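Local atomic coordinates of penicillin binding protein 2X (Streptococcus thermophilus, PDB entry 5U47), a protein that probably acts as a penicillin-sensitive transpeptidase of the cell-division machinery, forming peptide cross-links between glycan strands of septal peptidoglycan. Residues Lys119-Leu122 / Glu123-Lys127; Val441-Thr444 / Asn445-Thr448; Tyr69-Glu72 / Ser73-Asp76. The protein carries 1 engineered substitution. All coordinates share one frame; numbering follows the deposited sequence.

Contact 1: Lys119-Leu122 / Glu123-Lys127; sequences KEDL and EKTFK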
loop_
_atom_site.group_PDB
_atom_site.type_symbol
_atom_site.label_atom_id
_atom_site.label_comp_id
_atom_site.label_asym_id
_atom_site.label_seq_id
_atom_site.Cartn_x
_atom_site.Cartn_y
_atom_site.Cartn_z
ATOM N N LYS A 119 28.991 -14.472 -20.722
ATOM C CA LYS A 119 29.338 -13.412 -21.684
ATOM C C LYS A 119 30.832 -13.074 -21.573
ATOM O O LYS A 119 31.551 -13.042 -22.588
ATOM C CB LYS A 119 28.455 -12.166 -21.463
ATOM C CG LYS A 119 28.668 -11.026 -22.454
ATOM C CD LYS A 119 29.711 -9.997 -22.029
ATOM C CE LYS A 119 29.164 -9.023 -21.001
ATOM N NZ LYS A 119 30.174 -7.987 -20.649
ATOM N N GLU A 120 31.288 -12.831 -20.341
ATOM C CA GLU A 120 32.703 -12.529 -20.068
ATOM C C GLU A 120 33.638 -13.648 -20.542
ATOM O O GLU A 120 34.713 -13.385 -21.056
ATOM C CB GLU A 120 32.913 -12.237 -18.572
ATOM C CG GLU A 120 32.361 -10.886 -18.129
ATOM C CD GLU A 120 33.154 -9.735 -18.703
ATOM O OE1 GLU A 120 34.397 -9.745 -18.540
ATOM O OE2 GLU A 120 32.542 -8.828 -19.311
ATOM N N ASP A 121 33.211 -14.890 -20.358
ATOM C CA ASP A 121 33.962 -16.057 -20.806
ATOM C C ASP A 121 34.015 -16.031 -22.340
ATOM O O ASP A 121 35.102 -16.098 -22.925
ATOM C CB ASP A 121 33.294 -17.344 -20.275
ATOM C CG ASP A 121 34.059 -18.609 -20.632
ATOM O OD1 ASP A 121 35.111 -18.541 -21.283
ATOM O OD2 ASP A 121 33.591 -19.696 -20.252
ATOM N N LEU A 122 32.850 -15.901 -22.980
ATOM C CA LEU A 122 32.780 -15.810 -24.454
ATOM C C LEU A 122 33.666 -14.691 -24.997
ATOM O O LEU A 122 34.394 -14.906 -25.960
ATOM C CB LEU A 122 31.344 -15.586 -24.953
ATOM C CG LEU A 122 30.383 -16.772 -25.085
ATOM C CD1 LEU A 122 28.953 -16.295 -25.288
ATOM C CD2 LEU A 122 30.792 -17.666 -26.238
ATOM N N GLU A 123 33.595 -13.503 -24.394
ATOM C CA GLU A 123 34.430 -12.375 -24.846
ATOM C C GLU A 123 35.911 -12.712 -24.786
ATOM O O GLU A 123 36.638 -12.479 -25.745
ATOM C CB GLU A 123 34.180 -11.107 -24.039
ATOM C CG GLU A 123 32.980 -10.294 -24.489
ATOM C CD GLU A 123 32.958 -8.909 -23.854
ATOM O OE1 GLU A 123 33.165 -8.808 -22.627
ATOM O OE2 GLU A 123 32.729 -7.926 -24.585
ATOM N N LYS A 124 36.344 -13.270 -23.654
ATOM C CA LYS A 124 37.741 -13.670 -23.477
ATOM C C LYS A 124 38.148 -14.688 -24.534
ATOM O O LYS A 124 39.271 -14.659 -25.028
ATOM C CB LYS A 124 37.975 -14.254 -22.075
ATOM C CG LYS A 124 39.425 -14.642 -21.807
ATOM C CD LYS A 124 39.641 -15.152 -20.390
ATOM C CE LYS A 124 41.101 -15.542 -20.190
ATOM N NZ LYS A 124 41.387 -16.028 -18.809
ATOM N N THR A 125 37.221 -15.575 -24.881
ATOM C CA THR A 125 37.482 -16.614 -25.875
ATOM C C THR A 125 37.694 -16.022 -27.275
ATOM O O THR A 125 38.593 -16.450 -27.988
ATOM C CB THR A 125 36.351 -17.675 -25.868
ATOM O OG1 THR A 125 36.173 -18.169 -24.533
ATOM C CG2 THR A 125 36.675 -18.839 -26.772
ATOM N N PHE A 126 36.884 -15.041 -27.666
ATOM C CA PHE A 126 37.034 -14.411 -28.996
ATOM C C PHE A 126 38.309 -13.578 -29.076
ATOM O O PHE A 126 38.998 -13.589 -30.090
ATOM C CB PHE A 126 35.826 -13.536 -29.363
ATOM C CG PHE A 126 34.540 -14.304 -29.539
ATOM C CD1 PHE A 126 34.445 -15.309 -30.486
ATOM C CD2 PHE A 126 33.401 -13.978 -28.796
ATOM C CE1 PHE A 126 33.260 -16.012 -30.666
ATOM C CE2 PHE A 126 32.213 -14.680 -28.971
ATOM C CZ PHE A 126 32.141 -15.696 -29.904
ATOM N N LYS A 127 38.605 -12.853 -27.998
ATOM C CA LYS A 127 39.811 -12.023 -27.917
ATOM C C LYS A 127 41.058 -12.910 -28.045
ATOM O O LYS A 127 41.939 -12.615 -28.854
ATOM C CB LYS A 127 39.836 -11.241 -26.592
ATOM C CG LYS A 127 41.016 -10.284 -26.388
ATOM C CD LYS A 127 40.994 -9.631 -25.001
ATOM C CE LYS A 127 41.334 -10.620 -23.881
ATOM N NZ LYS A 127 41.038 -10.114 -22.505
#
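Lys119, Glu120 and Glu123 form a small salt-bridge network on one side of helix 116-128. The ammonium of Lys119 is held mainly by its neighbour: NZ lies 2.8 Å from Glu120 OE2, on the anti lone pair of that oxygen. The link one turn on is looser, a long salt bridge of 3.7 Å from Lys119 NZ to Glu123 OE1. Lys119 and Glu123 run side by side in the same direction, and Lys119 CD lies against the carboxylate, 3.7 Å from Glu123 OE1. The two acids stand close, Glu120 OE2 to Glu123 OE1 at 3.4 Å with their carboxylate planes 78° apart, a repulsion that the shared lysine would partly offset. Lys119 also makes a cation-pi contact with Tyr50.

Round the helix, Thr125 turns its hydroxyl back along the axis (chi1 -53°), where OG1 donates to Asp121 O over 2.8 Å from above the carbonyl plane. The same oxygen takes the amide of Thr125, N to O 2.9 Å, and so serves two donors. The Asp121 carboxylate instead makes a salt bridge to Lys85 on helix 72-86.

Leu122 and Phe126 are buried one turn apart, with Leu122 CB 4.2 Å from Phe126 CE2. Their apolar side chains suit this strip, because Leu122 meets Phe136 and Ile81 while Phe126 meets Met134. With the charged network on a more exposed side and Asp121 and Thr125 bordering helix 72-86, this is an amphipathic helix, packed on strand 134-143 and helix 72-86 in the dimerisation domain.

Contact 2: Val441-Thr444 / Asn445-Thr448; sequences VADT and NKGT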
loop_
_atom_site.group_PDB
_atom_site.type_symbol
_atom_site.label_atom_id
_atom_site.label_comp_id
_atom_site.label_asym_id
_atom_site.label_seq_id
_atom_site.Cartn_x
_atom_site.Cartn_y
_atom_site.Cartn_z
ATOM N N VAL A 441 13.882 5.863 1.609
ATOM C CA VAL A 441 14.209 6.092 0.203
ATOM C C VAL A 441 15.708 6.392 0.240
ATOM O O VAL A 441 16.142 7.309 0.955
ATOM C CB VAL A 441 13.454 7.300 -0.369
ATOM C CG1 VAL A 441 13.837 7.549 -1.826
ATOM C CG2 VAL A 441 11.952 7.113 -0.208
ATOM N N ALA A 442 16.498 5.617 -0.506
ATOM C CA ALA A 442 17.953 5.736 -0.449
ATOM C C ALA A 442 18.591 6.032 -1.783
ATOM O O ALA A 442 18.242 5.416 -2.812
ATOM C CB ALA A 442 18.556 4.459 0.129
ATOM N N ASP A 443 19.515 6.991 -1.767
ATOM C CA ASP A 443 20.295 7.317 -2.937
ATOM C C ASP A 443 21.663 6.699 -2.650
ATOM O O ASP A 443 22.474 7.277 -1.908
ATOM C CB ASP A 443 20.379 8.828 -3.176
ATOM C CG ASP A 443 21.215 9.175 -4.417
ATOM O OD1 ASP A 443 22.208 8.471 -4.691
ATOM O OD2 ASP A 443 20.894 10.156 -5.121
ATOM N N THR A 444 21.900 5.517 -3.216
ATOM C CA THR A 444 23.159 4.785 -3.004
ATOM C C THR A 444 24.343 5.384 -3.728
ATOM O O THR A 444 25.474 5.083 -3.382
ATOM C CB THR A 444 23.054 3.303 -3.419
ATOM O OG1 THR A 444 22.622 3.223 -4.776
ATOM C CG2 THR A 444 22.076 2.586 -2.531
ATOM N N ASN A 445 24.087 6.204 -4.742
ATOM C CA ASN A 445 25.154 6.862 -5.473
ATOM C C ASN A 445 25.751 7.929 -4.552
ATOM O O ASN A 445 26.964 8.032 -4.410
ATOM C CB ASN A 445 24.627 7.552 -6.751
ATOM C CG ASN A 445 23.741 6.646 -7.608
ATOM O OD1 ASN A 445 22.561 6.973 -7.874
ATOM N ND2 ASN A 445 24.281 5.488 -8.015
ATOM N N LYS A 446 24.877 8.702 -3.895
ATOM C CA LYS A 446 25.309 9.801 -3.030
ATOM C C LYS A 446 25.533 9.436 -1.585
ATOM O O LYS A 446 26.173 10.186 -0.851
ATOM C CB LYS A 446 24.298 10.944 -3.106
ATOM C CG LYS A 446 24.132 11.542 -4.492
ATOM C CD LYS A 446 25.458 12.025 -5.049
ATOM C CE LYS A 446 25.290 12.766 -6.356
ATOM N NZ LYS A 446 26.637 13.009 -6.938
ATOM N N GLY A 447 25.009 8.295 -1.165
ATOM C CA GLY A 447 25.139 7.885 0.210
ATOM C C GLY A 447 24.224 8.683 1.128
ATOM O O GLY A 447 24.584 8.975 2.273
ATOM N N THR A 448 23.052 9.048 0.630
ATOM C CA THR A 448 22.082 9.762 1.447
ATOM C C THR A 448 20.754 9.006 1.507
ATOM O O THR A 448 20.427 8.205 0.632
ATOM C CB THR A 448 21.843 11.197 0.947
ATOM O OG1 THR A 448 21.366 11.166 -0.396
ATOM C CG2 THR A 448 23.110 12.000 0.996
HETATM O O HOH W 1 22.249 9.995 -7.421
HETATM O O HOH W 2 20.549 5.651 -5.957
#
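With chi1 at 180°, Asp443 sends its carboxylate away from its own amide and forward over the turn that follows, where the N-H of Lys446 meets it. Lys446 N donates to Asp443 OD1 at 2.8 Å, from 49° out of the carboxylate plane. A short acidic side chain suits the place, since it can reach forward over the turn while its own backbone remains in the strand. Lys446, bent at chi2, lies alongside the aspartate and points the same way. The contribution of its side chain is aliphatic: CG is 3.6 Å from Asp443 OD2, whereas the ammonium lies too far off for an ion pair.

The backbone forms a tight beta hairpin with a G1 beta bulge, Gly447 and Thr448 both facing Asp443. Asp443 N donates to Thr448 O at 2.8 Å and Thr448 N returns the bond to Asp443 O at 3.1 Å, the antiparallel hydrogen-bonded pair that closes the loop. A weak bond from Gly447 N reaches the same oxygen of Asp443. Glycine fits the bulge because its positive phi (74°) is easily adopted without a side chain.

One water bridges two side chains, donating to Asp443 OD2 at 2.7 Å and to Asn445 OD1 at 3.1 Å. A second water joins Asn445 OD1 to the amide of Thr444, the latter bond weak. The hydroxyl of Thr448 is hydrogen-bonded to that of Thr590, and beside the hairpin Ala442 pairs through its backbone with Asn217 on strand 217-220.

Contact 3: Tyr69-Glu72 / Ser73-Asp76; sequences YVQE and SQFD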
loop_
_atom_site.group_PDB
_atom_site.type_symbol
_atom_site.label_atom_id
_atom_site.label_comp_id
_atom_site.label_asym_id
_atom_site.label_seq_id
_atom_site.Cartn_x
_atom_site.Cartn_y
_atom_site.Cartn_z
ATOM N N TYR A 69 34.842 -6.934 -38.927
ATOM C CA TYR A 69 33.777 -7.930 -39.001
ATOM C C TYR A 69 34.355 -9.324 -38.788
ATOM O O TYR A 69 35.577 -9.507 -38.776
ATOM C CB TYR A 69 33.014 -7.850 -40.350
ATOM C CG TYR A 69 33.875 -7.915 -41.619
ATOM C CD1 TYR A 69 34.461 -6.762 -42.136
ATOM C CD2 TYR A 69 34.080 -9.123 -42.307
ATOM C CE1 TYR A 69 35.246 -6.800 -43.282
ATOM C CE2 TYR A 69 34.862 -9.170 -43.466
ATOM C CZ TYR A 69 35.440 -8.003 -43.943
ATOM O OH TYR A 69 36.214 -8.009 -45.071
ATOM N N VAL A 70 33.470 -10.289 -38.557
ATOM C CA VAL A 70 33.899 -11.677 -38.399
ATOM C C VAL A 70 34.174 -12.200 -39.817
ATOM O O VAL A 70 33.296 -12.157 -40.689
ATOM C CB VAL A 70 32.858 -12.541 -37.645
ATOM C CG1 VAL A 70 31.520 -12.615 -38.385
ATOM C CG2 VAL A 70 33.408 -13.944 -37.390
ATOM N N GLN A 71 35.391 -12.670 -40.051
ATOM C CA GLN A 71 35.757 -13.127 -41.388
ATOM C C GLN A 71 35.385 -14.591 -41.583
ATOM O O GLN A 71 35.322 -15.356 -40.606
ATOM C CB GLN A 71 37.250 -12.912 -41.622
ATOM C CG GLN A 71 37.693 -11.484 -41.364
ATOM C CD GLN A 71 39.130 -11.235 -41.772
ATOM O OE1 GLN A 71 39.556 -11.631 -42.859
ATOM N NE2 GLN A 71 39.880 -10.552 -40.912
ATOM N N GLU A 72 35.133 -14.973 -42.838
ATOM C CA GLU A 72 34.765 -16.365 -43.175
ATOM C C GLU A 72 35.826 -17.375 -42.740
ATOM O O GLU A 72 35.487 -18.482 -42.332
ATOM C CB GLU A 72 34.446 -16.523 -44.664
ATOM C CG GLU A 72 33.194 -15.769 -45.086
ATOM C CD GLU A 72 32.710 -16.138 -46.478
ATOM O OE1 GLU A 72 32.705 -17.349 -46.820
ATOM O OE2 GLU A 72 32.305 -15.216 -47.225
ATOM N N SER A 73 37.104 -16.983 -42.803
ATOM C CA SER A 73 38.189 -17.862 -42.339
ATOM C C SER A 73 38.005 -18.259 -40.862
ATOM O O SER A 73 38.509 -19.292 -40.424
ATOM C CB SER A 73 39.558 -17.200 -42.548
ATOM O OG SER A 73 39.664 -15.958 -41.874
ATOM N N GLN A 74 37.243 -17.442 -40.126
ATOM C CA GLN A 74 36.976 -17.648 -38.696
ATOM C C GLN A 74 35.597 -18.229 -38.359
ATOM O O GLN A 74 35.370 -18.610 -37.204
ATOM C CB GLN A 74 37.103 -16.311 -37.965
ATOM C CG GLN A 74 38.472 -15.649 -38.058
ATOM C CD GLN A 74 38.395 -14.175 -37.743
ATOM O OE1 GLN A 74 37.569 -13.454 -38.310
ATOM N NE2 GLN A 74 39.266 -13.710 -36.859
ATOM N N PHE A 75 34.675 -18.263 -39.326
ATOM C CA PHE A 75 33.312 -18.806 -39.105
ATOM C C PHE A 75 33.279 -20.135 -38.319
ATOM O O PHE A 75 32.517 -20.281 -37.352
ATOM C CB PHE A 75 32.610 -18.991 -40.463
ATOM C CG PHE A 75 31.934 -17.751 -41.002
ATOM C CD1 PHE A 75 32.343 -16.463 -40.645
ATOM C CD2 PHE A 75 30.913 -17.881 -41.940
ATOM C CE1 PHE A 75 31.708 -15.342 -41.171
ATOM C CE2 PHE A 75 30.286 -16.759 -42.479
ATOM C CZ PHE A 75 30.684 -15.488 -42.092
ATOM N N ASP A 76 34.120 -21.082 -38.734
ATOM C CA ASP A 76 34.202 -22.405 -38.107
ATOM C C ASP A 76 34.659 -22.350 -36.650
ATOM O O ASP A 76 34.173 -23.117 -35.823
ATOM C CB ASP A 76 35.165 -23.309 -38.895
ATOM C CG ASP A 76 35.217 -24.733 -38.348
ATOM O OD1 ASP A 76 34.154 -25.392 -38.275
ATOM O OD2 ASP A 76 36.325 -25.197 -38.008
#
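Phe75 folds its ring back under Glu72, so that the backbone of the acid lies over one ring face. The contact is a CH-pi interaction, with Glu72 CA 3.8 Å from the centroid of the Phe75 ring and offset toward the rim. The side chain of Glu72 continues across the ring, its CG 3.9 Å from Phe75 CZ and its carboxylate turned only 28° from the ring plane. Glutamate serves both needs: its CA and CG methylene rest on the ring, and its charge stays outside, where a weak, long ion pair reaches Arg98. At the ring edge, Val70 O lies near the plane, while Val70 CG1 touches Phe75 CE1 at 3.9 Å.

This is the entry to helix 72-86, where an extended loop bends into the first turn. Gln74, its CG anti to the carbonyl carbon (chi1 -60°) and its chain extended beyond, reaches back across that bend: OE1 takes the amide N of Gln71 at 2.9 Å, in the plane of the Gln74 side-chain carbonyl. In the other direction Gln74 N donates to Gln71 O at 2.9 Å, from above the carbonyl plane, and Phe75 N adds a weak bond to the same oxygen as well as one to Glu72 O at 3.1 Å. A long amide side chain suits position 74, since it can span the bend and supply an acceptor to an N-H of the loop. The side chains of Phe75 and Val70 touch Leu97 of helix 90-97, and Phe75 also Leu94.

How the contacts relate
Contacts 1 and 3 belong to the dimerisation domain, their centres about 16 Å apart without touching. Both involve helix 72-86, which contact 3 begins and contact 1 packs against, through Ile81 and Lys85 further along it. Contact 2 belongs to the transpeptidase part of the chain, about 34 Å from contact 1 and 47 Å from contact 3, centre to centre. All three are partly buried. In contacts 1 and 3 an apolar side carrying a phenylalanine packs inward, whereas the loop of contact 2 is mostly exposed and draws on water. Ion pairing characterises the mid-helix contact 1; side chains gripping backbone amides characterise the hairpin turn of contact 2 and the helix start of contact 3.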